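PDB 4HR1: putative uncharacterized protein from Pyrococcus abyssi virus 1, which is of unknown function but folds as a helical bundle, encoded by a virus that infects a hyperthermophilic archaeon. Local coordinates for residues 93-96 with 97-100; 103-107 with 108-112; 81-84 with 85-89. One frame throughout, in Å; residues are numbered along the deposited sequence.

Interaction 1: 93-96 with 97-100; sequences IVEM and LRVG
Ile93 O accepts the amide of Leu97, Val94 O that of Arg98 and Glu95 O that of Val99, i to i+4 bonds in the final turns of helix 72-98 before the chain leaves helical geometry. The end is a Schellman motif: Gly100 takes up a positive phi of 99°, which turns the backbone away from the helix axis. The Leu97 bond is nearly linear, with N 3.0 Å from Ile93 O. Val99 N, by contrast, is shared: besides Glu95 O it also bonds to Met96 O, at 3.2 Å, an i to i+3 bond consistent with a tighter final turn.

Among the side chains, the ion pair of Glu95 and Arg98 stands out. The guanidinium comes side-on and offers two N-H groups to a single carboxylate oxygen: NH2 lies 2.8 Å from Glu95 OE1, nearly along its C-O axis, while NE meets the same atom from above the carboxylate plane. OE1 stays close to the guanidinium plane, at its edge, yet the two flat groups are turned 58° apart. A bend at chi2 (65°) swings the Glu95 carboxylate forward along the helix, toward Arg98. Because Glu95 is buried against Leu23 and Met27 of helix 5-30 and Val40 of helix 34-63, the pairing probably offsets part of the cost of burying its charge.

On another side of the helix Ile93 and Leu97 run side by side, pointing the same way, with Ile93 CG2 3.9 Å from Leu97 CD1. Met96, extended beyond CG, packs on Ile111 and Leu115 of helix 109-119. The other carboxylate oxygen, Glu95 OE2, rests 3.5 Å from the methyl Val99 CG1.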
loop_
_atom_site.group_PDB
_atom_site.type_symbol
_atom_site.label_atom_id
_atom_site.label_comp_id
_atom_site.label_asym_id
_atom_site.label_seq_id
_atom_site.Cartn_x
_atom_site.Cartn_y
_atom_site.Cartn_z
ATOM N N ILE A 93 4.250 15.841 4.052
ATOM C CA ILE A 93 3.928 17.123 3.417
ATOM C C ILE A 93 5.040 18.126 3.717
ATOM O O ILE A 93 5.547 18.795 2.808
ATOM C CB ILE A 93 2.505 17.612 3.819
ATOM C CG1 ILE A 93 1.425 16.597 3.379
ATOM C CG2 ILE A 93 2.211 19.007 3.248
ATOM C CD1 ILE A 93 0.184 16.562 4.203
ATOM N N VAL A 94 5.480 18.150 4.981
ATOM C CA VAL A 94 6.588 18.983 5.439
ATOM C C VAL A 94 7.872 18.644 4.657
ATOM O O VAL A 94 8.582 19.557 4.242
ATOM C CB VAL A 94 6.746 18.856 6.983
ATOM C CG1 VAL A 94 8.080 19.415 7.473
ATOM C CG2 VAL A 94 5.582 19.544 7.699
ATOM N N GLU A 95 8.144 17.340 4.433
ATOM C CA GLU A 95 9.304 16.865 3.676
ATOM C C GLU A 95 9.220 17.296 2.228
ATOM O O GLU A 95 10.207 17.823 1.703
ATOM C CB GLU A 95 9.489 15.336 3.795
ATOM C CG GLU A 95 10.723 14.781 3.085
ATOM C CD GLU A 95 12.087 15.211 3.601
ATOM O OE1 GLU A 95 12.150 15.869 4.667
ATOM O OE2 GLU A 95 13.101 14.868 2.947
ATOM N N MET A 96 8.041 17.082 1.587
ATOM C CA MET A 96 7.763 17.480 0.201
ATOM C C MET A 96 8.150 18.961 0.047
ATOM O O MET A 96 9.030 19.277 -0.751
ATOM C CB MET A 96 6.266 17.288 -0.145
ATOM C CG MET A 96 5.867 15.874 -0.451
ATOM S SD MET A 96 4.080 15.762 -0.650
ATOM C CE MET A 96 3.961 14.192 -1.264
ATOM N N LEU A 97 7.581 19.837 0.899
ATOM C CA LEU A 97 7.836 21.282 0.907
ATOM C C LEU A 97 9.288 21.681 1.114
ATOM O O LEU A 97 9.750 22.627 0.483
ATOM C CB LEU A 97 6.921 21.983 1.914
ATOM C CG LEU A 97 5.460 21.999 1.502
ATOM C CD1 LEU A 97 4.555 22.118 2.700
ATOM C CD2 LEU A 97 5.187 23.064 0.438
ATOM N N ARG A 98 10.003 20.944 1.969
ATOM C CA ARG A 98 11.413 21.150 2.299
ATOM C C ARG A 98 12.344 20.804 1.135
ATOM O O ARG A 98 13.418 21.398 1.017
ATOM C CB ARG A 98 11.788 20.280 3.508
ATOM C CG ARG A 98 12.798 20.927 4.455
ATOM C CD ARG A 98 13.712 19.932 5.179
ATOM N NE ARG A 98 13.056 18.683 5.596
ATOM C CZ ARG A 98 12.356 18.520 6.718
ATOM N NH1 ARG A 98 12.173 19.539 7.550
ATOM N NH2 ARG A 98 11.818 17.342 7.006
ATOM N N VAL A 99 11.953 19.829 0.300
ATOM C CA VAL A 99 12.788 19.357 -0.801
ATOM C C VAL A 99 12.627 20.086 -2.138
ATOM O O VAL A 99 13.328 19.769 -3.107
ATOM C CB VAL A 99 12.860 17.816 -0.890
ATOM C CG1 VAL A 99 13.312 17.235 0.441
ATOM C CG2 VAL A 99 11.530 17.202 -1.316
ATOM N N GLY A 100 11.768 21.106 -2.152
ATOM C CA GLY A 100 11.528 21.933 -3.330
ATOM C C GLY A 100 10.293 21.566 -4.123
ATOM O O GLY A 100 9.995 22.206 -5.134
#

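Interaction 2: 103-107 with 108-112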
loop_
_atom_site.group_PDB
_atom_site.type_symbol
_atom_site.label_atom_id
_atom_site.label_comp_id
_atom_site.label_asym_id
_atom_site.label_seq_id
_atom_site.Cartn_x
_atom_site.Cartn_y
_atom_site.Cartn_z
ATOM N N GLN A 103 6.808 24.213 -5.546
ATOM C CA GLN A 103 7.473 25.518 -5.486
ATOM C C GLN A 103 6.502 26.639 -5.828
ATOM O O GLN A 103 6.191 27.465 -4.963
ATOM C CB GLN A 103 8.706 25.540 -6.407
ATOM C CG GLN A 103 9.812 26.460 -5.922
ATOM C CD GLN A 103 10.597 25.841 -4.796
ATOM O OE1 GLN A 103 11.359 24.885 -4.990
ATOM N NE2 GLN A 103 10.424 26.370 -3.591
ATOM N N GLY A 104 6.028 26.638 -7.075
ATOM C CA GLY A 104 5.042 27.583 -7.586
ATOM C C GLY A 104 3.684 26.915 -7.585
ATOM O O GLY A 104 3.084 26.702 -8.645
ATOM N N GLN A 105 3.228 26.531 -6.381
ATOM C CA GLN A 105 1.973 25.825 -6.123
ATOM C C GLN A 105 1.441 26.293 -4.761
ATOM O O GLN A 105 2.243 26.537 -3.847
ATOM C CB GLN A 105 2.251 24.297 -6.114
ATOM C CG GLN A 105 1.029 23.364 -6.016
ATOM C CD GLN A 105 1.398 21.882 -6.011
ATOM O OE1 GLN A 105 2.164 21.381 -6.854
ATOM N NE2 GLN A 105 0.832 21.134 -5.084
ATOM N N MET A 106 0.093 26.426 -4.640
ATOM C CA MET A 106 -0.621 26.807 -3.413
ATOM C C MET A 106 -0.502 25.615 -2.424
ATOM O O MET A 106 -1.325 24.685 -2.435
ATOM C CB MET A 106 -2.098 27.136 -3.736
ATOM C CG MET A 106 -2.677 28.251 -2.875
ATOM S SD MET A 106 -4.407 28.010 -2.363
ATOM C CE MET A 106 -5.274 28.173 -3.950
ATOM N N GLY A 107 0.574 25.635 -1.638
ATOM C CA GLY A 107 0.910 24.566 -0.708
ATOM C C GLY A 107 1.202 23.280 -1.451
ATOM O O GLY A 107 1.987 23.288 -2.393
ATOM N N THR A 108 0.543 22.185 -1.070
ATOM C CA THR A 108 0.700 20.885 -1.734
ATOM C C THR A 108 -0.641 20.418 -2.272
ATOM O O THR A 108 -0.830 19.227 -2.482
ATOM C CB THR A 108 1.309 19.831 -0.778
ATOM O OG1 THR A 108 0.472 19.707 0.372
ATOM C CG2 THR A 108 2.745 20.132 -0.380
ATOM N N LEU A 109 -1.567 21.348 -2.496
ATOM C CA LEU A 109 -2.923 21.079 -2.963
ATOM C C LEU A 109 -3.056 20.218 -4.204
ATOM O O LEU A 109 -3.926 19.346 -4.231
ATOM C CB LEU A 109 -3.681 22.387 -3.173
ATOM C CG LEU A 109 -4.694 22.772 -2.104
ATOM C CD1 LEU A 109 -5.207 24.186 -2.359
ATOM C CD2 LEU A 109 -5.878 21.783 -2.051
ATOM N N LYS A 110 -2.250 20.491 -5.245
ATOM C CA LYS A 110 -2.320 19.728 -6.495
ATOM C C LYS A 110 -1.726 18.314 -6.318
ATOM O O LYS A 110 -2.284 17.350 -6.844
ATOM C CB LYS A 110 -1.599 20.459 -7.641
ATOM C CG LYS A 110 -2.182 21.811 -8.034
ATOM C CD LYS A 110 -1.449 22.361 -9.271
ATOM C CE LYS A 110 -1.778 23.803 -9.568
ATOM N NZ LYS A 110 -1.087 24.275 -10.800
ATOM N N ILE A 111 -0.584 18.216 -5.595
ATOM C CA ILE A 111 0.130 16.979 -5.309
ATOM C C ILE A 111 -0.812 16.082 -4.532
ATOM O O ILE A 111 -1.010 14.922 -4.915
ATOM C CB ILE A 111 1.442 17.258 -4.508
ATOM C CG1 ILE A 111 2.545 17.843 -5.412
ATOM C CG2 ILE A 111 1.926 16.001 -3.761
ATOM C CD1 ILE A 111 3.668 18.383 -4.672
ATOM N N SER A 112 -1.435 16.661 -3.476
ATOM C CA SER A 112 -2.394 16.003 -2.595
ATOM C C SER A 112 -3.611 15.452 -3.382
ATOM O O SER A 112 -3.987 14.292 -3.192
ATOM C CB SER A 112 -2.811 16.943 -1.462
ATOM O OG SER A 112 -3.400 16.244 -0.377
#
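The amide end of Gln105 lies against the first turn of helix 109-119, touching the side chains of Lys110 and Ile111. Its CD comes within 3.7 Å of Lys110 CB, and the two side chains slant past one another; Ile111 runs nearly at a right angle to it, its CG1 also alongside the amide. Gln105 gets there fully stretched, CG turned away from its own N (chi1 -173°) and chi2 at 180°, so the group spans the bend from the loop to the helix start. Met106 and Leu109 form a second, more exposed contact: they lie side by side and point the same way, with Met106 SD 3.9 Å from Leu109 CD1.

Behind both contacts is a type II' beta turn from Met106 to Leu109. It is closed by a weak bond, Leu109 N 3.3 Å from Met106 O, and Met106 is itself the centre of an inverse gamma turn. Gly107 supplies the positive phi that this turn type needs at its second position. Thr108 then occupies the N-cap position, though its side chain makes no capping bond; its carbonyl O accepts the amide of Ser112, 2.8 Å away, as is usual in a first helical turn.

Further out, Thr108 packs on Ile93 and Leu97 near the end of helix 72-98, and Ile111 on Phe22 of helix 5-30. An aromatic side chain of another protein chain packs on Lys110, and Ile111 also meets an aromatic side chain of that chain, placing the start of helix 109-119 between its own bundle and that neighbouring chain.

Interaction 3: 81-84 with 85-89; sequences ALLV and LEDIK
Four successive backbone hydrogen bonds join residues 81-84 to 85-88 in the middle of helix 72-98, one of the long helices of this helical bundle. Leu85 N reaches Ala81 O at 3.0 Å with an N-H...O angle of 162°, and Ile88 N sits equally close to Val84 O. Between them, Glu86 N bonds to Leu82 O and Asp87 N to Leu83 O. This is regular alpha-helical geometry.

Apolar contacts follow the same spacing. Val84 and Ile88 slant past each other, the CG1 methyl of Val84 4.0 Å from Ile88 CD1. Ile88 has CG1 beside its backbone N (chi1 -63°), which lays that branch back along the helix over Val84 O, 3.3 Å from CG1. Leu85 leans back in the same manner, its CG 3.4 Å from Ala81 O, and its CD1 has a looser contact with Leu82 CD2 at 4.4 Å. Outside the two segments, Leu85 packs on Leu16 of helix 5-30 and Ile50 of helix 34-63, whereas Ile88 lies on Arg46 and Val47 of the latter.

The charged groups behave differently. Asp87 folds back along the helix, and its OD2 lies 3.0 Å from Leu83 O, two acceptors and not a hydrogen bond. Glu86 bends at chi2 (66°), and its OE2 forms a salt bridge with Lys12 of helix 5-30; Lys89 makes a cation-pi contact with Trp15 on that same helix.

The chemistry thus divides the work: main-chain bonds hold the helix itself, aliphatic groups seat it against two neighbours, and Glu86 adds a salt bridge and Lys89 a cation-pi contact to helix 5-30.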
loop_
_atom_site.group_PDB
_atom_site.type_symbol
_atom_site.label_atom_id
_atom_site.label_comp_id
_atom_site.label_asym_id
_atom_site.label_seq_id
_atom_site.Cartn_x
_atom_site.Cartn_y
_atom_site.Cartn_z
ATOM N N ALA A 81 -3.463 4.380 16.408
ATOM C CA ALA A 81 -2.704 4.103 15.192
ATOM C C ALA A 81 -3.059 5.162 14.134
ATOM O O ALA A 81 -2.146 5.752 13.539
ATOM C CB ALA A 81 -3.015 2.703 14.679
ATOM N N LEU A 82 -4.385 5.472 13.982
ATOM C CA LEU A 82 -4.904 6.512 13.085
ATOM C C LEU A 82 -4.229 7.854 13.312
ATOM O O LEU A 82 -3.944 8.579 12.356
ATOM C CB LEU A 82 -6.419 6.652 13.208
ATOM C CG LEU A 82 -7.237 5.593 12.468
ATOM C CD1 LEU A 82 -8.701 5.724 12.804
ATOM C CD2 LEU A 82 -7.039 5.685 10.947
ATOM N N LEU A 83 -3.910 8.133 14.586
ATOM C CA LEU A 83 -3.249 9.338 15.046
ATOM C C LEU A 83 -1.796 9.409 14.622
ATOM O O LEU A 83 -1.340 10.463 14.169
ATOM C CB LEU A 83 -3.344 9.390 16.564
ATOM C CG LEU A 83 -4.065 10.587 17.107
ATOM C CD1 LEU A 83 -4.842 10.218 18.382
ATOM C CD2 LEU A 83 -3.107 11.802 17.255
ATOM N N VAL A 84 -1.060 8.295 14.790
ATOM C CA VAL A 84 0.367 8.186 14.427
ATOM C C VAL A 84 0.495 8.353 12.895
ATOM O O VAL A 84 1.395 9.049 12.422
ATOM C CB VAL A 84 0.975 6.846 14.950
ATOM C CG1 VAL A 84 2.366 6.576 14.373
ATOM C CG2 VAL A 84 1.013 6.826 16.476
ATOM N N LEU A 85 -0.455 7.751 12.151
ATOM C CA LEU A 85 -0.543 7.797 10.692
ATOM C C LEU A 85 -0.730 9.240 10.199
ATOM O O LEU A 85 -0.094 9.636 9.216
ATOM C CB LEU A 85 -1.697 6.899 10.201
ATOM C CG LEU A 85 -1.465 5.384 10.217
ATOM C CD1 LEU A 85 -2.808 4.618 10.094
ATOM C CD2 LEU A 85 -0.504 4.964 9.112
ATOM N N GLU A 86 -1.565 10.042 10.930
ATOM C CA GLU A 86 -1.823 11.441 10.604
ATOM C C GLU A 86 -0.611 12.292 10.865
ATOM O O GLU A 86 -0.330 13.170 10.063
ATOM C CB GLU A 86 -3.122 11.951 11.231
ATOM C CG GLU A 86 -3.710 13.166 10.534
ATOM C CD GLU A 86 -4.227 13.027 9.109
ATOM O OE1 GLU A 86 -4.389 14.075 8.446
ATOM O OE2 GLU A 86 -4.557 11.895 8.687
ATOM N N ASP A 87 0.195 11.951 11.889
ATOM C CA ASP A 87 1.461 12.653 12.135
ATOM C C ASP A 87 2.442 12.346 11.013
ATOM O O ASP A 87 3.187 13.239 10.597
ATOM C CB ASP A 87 2.081 12.252 13.488
ATOM C CG ASP A 87 1.241 12.593 14.714
ATOM O OD1 ASP A 87 0.873 13.774 14.871
ATOM O OD2 ASP A 87 1.030 11.696 15.559
ATOM N N ILE A 88 2.420 11.090 10.486
ATOM C CA ILE A 88 3.294 10.680 9.381
ATOM C C ILE A 88 2.958 11.513 8.134
ATOM O O ILE A 88 3.868 12.095 7.528
ATOM C CB ILE A 88 3.312 9.137 9.144
ATOM C CG1 ILE A 88 3.897 8.392 10.397
ATOM C CG2 ILE A 88 4.141 8.794 7.902
ATOM C CD1 ILE A 88 3.428 6.928 10.580
ATOM N N LYS A 89 1.644 11.672 7.849
ATOM C CA LYS A 89 1.155 12.482 6.738
ATOM C C LYS A 89 1.725 13.905 6.826
ATOM O O LYS A 89 2.287 14.392 5.848
ATOM C CB LYS A 89 -0.381 12.454 6.675
ATOM C CG LYS A 89 -0.966 13.092 5.422
ATOM C CD LYS A 89 -2.416 12.691 5.206
ATOM C CE LYS A 89 -2.910 13.171 3.855
ATOM N NZ LYS A 89 -4.243 12.604 3.500
#

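Followed from the N terminus, the three contacts come in series, and none nests within or crosses another. Interaction 3 lies midway along helix 72-98, where helices 5-30 and 34-63 flank it; interaction 1 ends that helix, its centre about 17 Å from that of interaction 3. The chain then loops round to interaction 2, which closes a tight turn and starts helix 109-119. That return brings interactions 1 and 2 into direct touch, for instance where Leu97 CD2 lies 4.3 Å from Gly107 O. Together they tie the last helix to the end of helix 72-98, while interaction 3 remains apart from interaction 2.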